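Local coordinates for immunoglobulin-like protein (Pseudomonas aeruginosa, PDB 3N6Y) that is of unknown function but adopts an immunoglobulin-like beta-sandwich fold of the E-set type and probably carries a secretion signal in its precursor, at residues 41-54 with 125-137. Numbering follows the deposited sequence.
Sequences TTEVPAKLGTKFGM and GDRLLAEKSFDVR
The carbonyl O of T42 takes the backbone N-H of D135 at 2.8 Å, and the same oxygen also receives a CA-H...O contact from F134. The parallel pairing runs on through V44 N to D135 O and R137 N to V44 O; past strand 43-44, A46 N donates to R137 O at 2.9 Å. The short strand 43-44 is thus laid as an edge strand beside 127-136, which pairs on its other flank with strand 116-124. On the face bearing E43 and D135, the modelled conformer of D135 brings OD2 within 2.6 Å of E43 OE1. In the modelled conformer of R137, E43 OE1 lies over one guanidinium face, toward its rim, and D135 OD2 is also well out of plane; charge alone joins them. Inside the sandwich, F52 turns its CD2 edge onto the face of F134, an edge-to-face pair with centroids 5.1 Å apart; F52 CG sits between the backbone N and the carbonyl carbon (chi1 63°), which carries the F52 ring to F134. V44 CG2 packs against F134 CD1 at 3.7 Å, V136 CG2 meets V44 CB, and V136 CG1 meets A46 CB. Farther along, SE of selenomethionine M54, as modelled, lies along the backbone at E131, with A130 CB and K132 CB slightly farther off. In these conformers, one acid probably holds a proton, with R137 likely easing the negative charge of E43 and D135.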
loop_
_atom_site.group_PDB
_atom_site.type_symbol
_atom_site.label_atom_id
_atom_site.label_comp_id
_atom_site.label_asym_id
_atom_site.label_seq_id
_atom_site.Cartn_x
_atom_site.Cartn_y
_atom_site.Cartn_z
ATOM N N THR A 41 9.405 9.317 -3.445
ATOM C CA THR A 41 9.193 10.449 -2.552
ATOM C C THR A 41 8.284 10.041 -1.402
ATOM O O THR A 41 7.503 9.082 -1.565
ATOM C CB THR A 41 8.509 11.626 -3.301
ATOM O OG1 THR A 41 8.481 12.751 -2.415
ATOM C CG2 THR A 41 7.100 11.248 -3.721
ATOM N N THR A 42 8.366 10.792 -0.297
ATOM C CA THR A 42 7.371 10.715 0.769
ATOM C C THR A 42 6.405 11.884 0.763
ATOM O O THR A 42 5.463 11.914 1.579
ATOM C CB THR A 42 8.038 10.609 2.159
ATOM O OG1 THR A 42 8.993 11.675 2.375
ATOM C CG2 THR A 42 8.690 9.219 2.261
ATOM N N GLU A 43 6.586 12.780 -0.204
ATOM C CA GLU A 43 5.782 13.996 -0.314
ATOM C C GLU A 43 4.789 13.834 -1.458
ATOM O O GLU A 43 5.149 13.706 -2.616
ATOM C CB GLU A 43 6.681 15.219 -0.514
ATOM C CG GLU A 43 7.582 15.516 0.658
ATOM C CD GLU A 43 6.819 16.046 1.871
ATOM O OE1 GLU A 43 5.725 16.662 1.701
ATOM O OE2 GLU A 43 7.316 15.860 3.003
ATOM N N VAL A 44 3.518 13.806 -1.100
ATOM C CA VAL A 44 2.438 13.473 -2.013
ATOM C C VAL A 44 1.490 14.658 -2.195
ATOM O O VAL A 44 0.972 15.166 -1.209
ATOM C CB VAL A 44 1.695 12.273 -1.457
ATOM C CG1 VAL A 44 0.461 11.936 -2.298
ATOM C CG2 VAL A 44 2.623 11.035 -1.365
ATOM N N PRO A 45 1.219 15.066 -3.451
ATOM C CA PRO A 45 0.253 16.171 -3.657
ATOM C C PRO A 45 -1.172 15.843 -3.251
ATOM O O PRO A 45 -1.680 14.764 -3.598
ATOM C CB PRO A 45 0.285 16.418 -5.176
ATOM C CG PRO A 45 1.376 15.649 -5.710
ATOM C CD PRO A 45 1.756 14.562 -4.718
ATOM N N ALA A 46 -1.826 16.802 -2.599
ATOM C CA ALA A 46 -3.216 16.678 -2.182
ATOM C C ALA A 46 -4.067 17.043 -3.379
ATOM O O ALA A 46 -4.730 18.102 -3.416
ATOM C CB ALA A 46 -3.515 17.587 -0.999
ATOM N N LYS A 47 -4.016 16.178 -4.373
ATOM C CA LYS A 47 -4.717 16.392 -5.653
ATOM C C LYS A 47 -5.412 15.127 -6.125
ATOM O O LYS A 47 -4.838 14.044 -6.108
ATOM C CB LYS A 47 -3.714 16.876 -6.701
ATOM C CG LYS A 47 -3.126 18.241 -6.339
ATOM C CD LYS A 47 -2.028 18.781 -7.282
ATOM C CE LYS A 47 -2.608 19.633 -8.385
ATOM N NZ LYS A 47 -1.538 20.177 -9.283
ATOM N N LEU A 48 -6.667 15.261 -6.561
ATOM C CA LEU A 48 -7.405 14.142 -7.166
ATOM C C LEU A 48 -6.600 13.471 -8.268
ATOM O O LEU A 48 -5.985 14.149 -9.105
ATOM C CB LEU A 48 -8.743 14.637 -7.772
ATOM C CG LEU A 48 -10.013 14.730 -6.957
ATOM C CD1 LEU A 48 -11.135 15.185 -7.884
ATOM C CD2 LEU A 48 -10.383 13.398 -6.246
ATOM N N GLY A 49 -6.642 12.145 -8.304
ATOM C CA GLY A 49 -5.974 11.367 -9.311
ATOM C C GLY A 49 -4.580 10.935 -8.895
ATOM O O GLY A 49 -3.948 10.186 -9.585
ATOM N N THR A 50 -4.105 11.419 -7.758
ATOM C CA THR A 50 -2.773 11.028 -7.281
ATOM C C THR A 50 -2.828 9.659 -6.634
ATOM O O THR A 50 -3.642 9.448 -5.759
ATOM C CB THR A 50 -2.263 12.033 -6.251
ATOM O OG1 THR A 50 -2.193 13.324 -6.838
ATOM C CG2 THR A 50 -0.838 11.691 -5.701
ATOM N N LYS A 51 -1.995 8.749 -7.104
ATOM C CA LYS A 51 -1.805 7.414 -6.533
ATOM C C LYS A 51 -0.432 7.284 -5.898
ATOM O O LYS A 51 0.591 7.647 -6.498
ATOM C CB LYS A 51 -2.057 6.340 -7.601
ATOM C CG LYS A 51 -1.741 4.924 -7.178
ATOM C CD LYS A 51 -1.921 4.011 -8.397
ATOM C CE LYS A 51 -1.414 2.621 -8.088
ATOM N NZ LYS A 51 -1.503 1.715 -9.288
ATOM N N PHE A 52 -0.385 6.795 -4.653
ATOM C CA PHE A 52 0.869 6.644 -3.974
ATOM C C PHE A 52 0.927 5.358 -3.149
ATOM O O PHE A 52 -0.103 4.752 -2.856
ATOM C CB PHE A 52 1.178 7.836 -3.039
ATOM C CG PHE A 52 0.182 7.991 -1.899
ATOM C CD1 PHE A 52 -1.064 8.574 -2.092
ATOM C CD2 PHE A 52 0.482 7.492 -0.630
ATOM C CE1 PHE A 52 -1.963 8.682 -1.064
ATOM C CE2 PHE A 52 -0.415 7.625 0.422
ATOM C CZ PHE A 52 -1.643 8.206 0.201
ATOM N N GLY A 53 2.127 4.944 -2.816
ATOM C CA GLY A 53 2.326 3.776 -1.991
ATOM C C GLY A 53 3.645 3.096 -2.247
ATOM O O GLY A 53 4.655 3.770 -2.510
HETATM N N MSE A 54 3.633 1.780 -2.141
HETATM C CA MSE A 54 4.784 0.898 -2.176
HETATM C C MSE A 54 4.627 -0.217 -3.237
HETATM O O MSE A 54 3.499 -0.713 -3.466
HETATM C CB MSE A 54 5.001 0.277 -0.768
HETATM C CG MSE A 54 5.590 1.240 0.261
HETATM SE SE MSE A 54 5.829 0.287 1.932
HETATM C CE MSE A 54 3.991 -0.079 2.318
ATOM N N GLY A 125 -0.173 -11.529 9.031
ATOM C CA GLY A 125 -0.525 -11.779 10.425
ATOM C C GLY A 125 -0.014 -10.620 11.262
ATOM O O GLY A 125 -0.274 -9.459 10.927
ATOM N N ASP A 126 0.734 -10.910 12.338
ATOM C CA ASP A 126 1.300 -9.889 13.189
ATOM C C ASP A 126 2.616 -9.262 12.706
ATOM O O ASP A 126 3.118 -8.295 13.329
ATOM C CB ASP A 126 1.569 -10.469 14.591
ATOM C CG ASP A 126 0.325 -10.901 15.357
ATOM O OD1 ASP A 126 -0.821 -10.644 14.919
ATOM O OD2 ASP A 126 0.530 -11.570 16.432
ATOM N N ARG A 127 3.237 -9.818 11.656
ATOM C CA ARG A 127 4.564 -9.435 11.228
ATOM C C ARG A 127 4.511 -8.383 10.141
ATOM O O ARG A 127 3.868 -8.543 9.111
ATOM C CB ARG A 127 5.364 -10.636 10.707
ATOM C CG ARG A 127 6.814 -10.310 10.305
ATOM C CD ARG A 127 7.615 -11.560 10.084
ATOM N NE ARG A 127 6.931 -12.366 9.099
ATOM C CZ ARG A 127 7.346 -12.623 7.852
ATOM N NH1 ARG A 127 8.502 -12.180 7.375
ATOM N NH2 ARG A 127 6.577 -13.364 7.068
ATOM N N LEU A 128 5.206 -7.299 10.407
ATOM C CA LEU A 128 5.326 -6.217 9.447
ATOM C C LEU A 128 6.377 -6.544 8.406
ATOM O O LEU A 128 7.535 -6.812 8.763
ATOM C CB LEU A 128 5.781 -4.962 10.191
ATOM C CG LEU A 128 5.897 -3.697 9.346
ATOM C CD1 LEU A 128 4.564 -3.310 8.724
ATOM C CD2 LEU A 128 6.492 -2.596 10.244
ATOM N N LEU A 129 5.998 -6.516 7.129
ATOM C CA LEU A 129 6.928 -6.760 6.042
ATOM C C LEU A 129 7.560 -5.428 5.540
ATOM O O LEU A 129 8.770 -5.360 5.227
ATOM C CB LEU A 129 6.192 -7.457 4.908
ATOM C CG LEU A 129 5.822 -8.894 5.252
ATOM C CD1 LEU A 129 4.897 -9.485 4.214
ATOM C CD2 LEU A 129 7.129 -9.758 5.405
ATOM N N ALA A 130 6.734 -4.391 5.413
ATOM C CA ALA A 130 7.174 -3.105 4.873
ATOM C C ALA A 130 6.272 -1.975 5.337
ATOM O O ALA A 130 5.081 -2.201 5.543
ATOM C CB ALA A 130 7.239 -3.153 3.355
ATOM N N GLU A 131 6.837 -0.787 5.450
ATOM C CA GLU A 131 6.024 0.393 5.800
ATOM C C GLU A 131 6.607 1.649 5.229
ATOM O O GLU A 131 7.845 1.744 5.073
ATOM C CB GLU A 131 5.862 0.527 7.328
ATOM C CG GLU A 131 7.026 1.097 8.092
ATOM C CD GLU A 131 6.638 1.348 9.543
ATOM O OE1 GLU A 131 5.585 2.007 9.760
ATOM O OE2 GLU A 131 7.389 0.921 10.436
ATOM N N LYS A 132 5.736 2.620 4.960
ATOM C CA LYS A 132 6.152 3.946 4.609
ATOM C C LYS A 132 5.128 4.965 5.045
ATOM O O LYS A 132 3.902 4.712 4.914
ATOM C CB LYS A 132 6.362 4.090 3.092
ATOM C CG LYS A 132 7.474 5.070 2.741
ATOM C CD LYS A 132 8.888 4.478 3.029
ATOM C CE LYS A 132 9.946 5.459 2.806
ATOM N NZ LYS A 132 11.292 5.041 3.286
ATOM N N SER A 133 5.676 6.100 5.528
ATOM C CA SER A 133 4.878 7.267 5.959
ATOM C C SER A 133 4.943 8.328 4.876
ATOM O O SER A 133 6.062 8.738 4.501
ATOM C CB SER A 133 5.374 7.814 7.302
ATOM O OG SER A 133 5.043 6.886 8.322
ATOM N N PHE A 134 3.775 8.765 4.391
ATOM C CA PHE A 134 3.666 9.847 3.392
ATOM C C PHE A 134 3.005 11.101 3.958
ATOM O O PHE A 134 2.052 10.986 4.723
ATOM C CB PHE A 134 2.872 9.395 2.202
ATOM C CG PHE A 134 3.442 8.194 1.551
ATOM C CD1 PHE A 134 4.322 8.313 0.505
ATOM C CD2 PHE A 134 3.032 6.897 1.958
ATOM C CE1 PHE A 134 4.836 7.195 -0.100
ATOM C CE2 PHE A 134 3.556 5.783 1.365
ATOM C CZ PHE A 134 4.449 5.929 0.336
ATOM N N ASP A 135 3.506 12.253 3.529
ATOM C CA ASP A 135 3.010 13.576 3.921
ATOM C C ASP A 135 2.244 14.128 2.720
ATOM O O ASP A 135 2.861 14.423 1.690
ATOM C CB ASP A 135 4.206 14.485 4.271
ATOM C CG ASP A 135 3.806 15.909 4.534
ATOM O OD1 ASP A 135 2.842 16.121 5.293
ATOM O OD2 ASP A 135 4.456 16.831 3.968
ATOM N N VAL A 136 0.926 14.249 2.877
ATOM C CA VAL A 136 0.027 14.686 1.827
ATOM C C VAL A 136 -0.244 16.164 2.103
ATOM O O VAL A 136 -0.721 16.540 3.171
ATOM C CB VAL A 136 -1.260 13.864 1.814
ATOM C CG1 VAL A 136 -2.340 14.485 0.897
ATOM C CG2 VAL A 136 -0.934 12.408 1.438
ATOM N N ARG A 137 0.111 17.010 1.154
ATOM C CA ARG A 137 -0.175 18.429 1.313
ATOM C C ARG A 137 -0.331 19.125 -0.009
ATOM O O ARG A 137 -0.046 18.561 -1.068
ATOM C CB ARG A 137 0.885 19.121 2.162
ATOM C CG ARG A 137 2.219 19.341 1.503
ATOM C CD ARG A 137 3.212 19.829 2.565
ATOM N NE ARG A 137 4.425 20.408 1.996
ATOM C CZ ARG A 137 5.566 20.541 2.663
ATOM N NH1 ARG A 137 5.640 20.143 3.925
ATOM N NH2 ARG A 137 6.628 21.078 2.076
ATOM O OXT ARG A 137 -0.767 20.275 0.010
#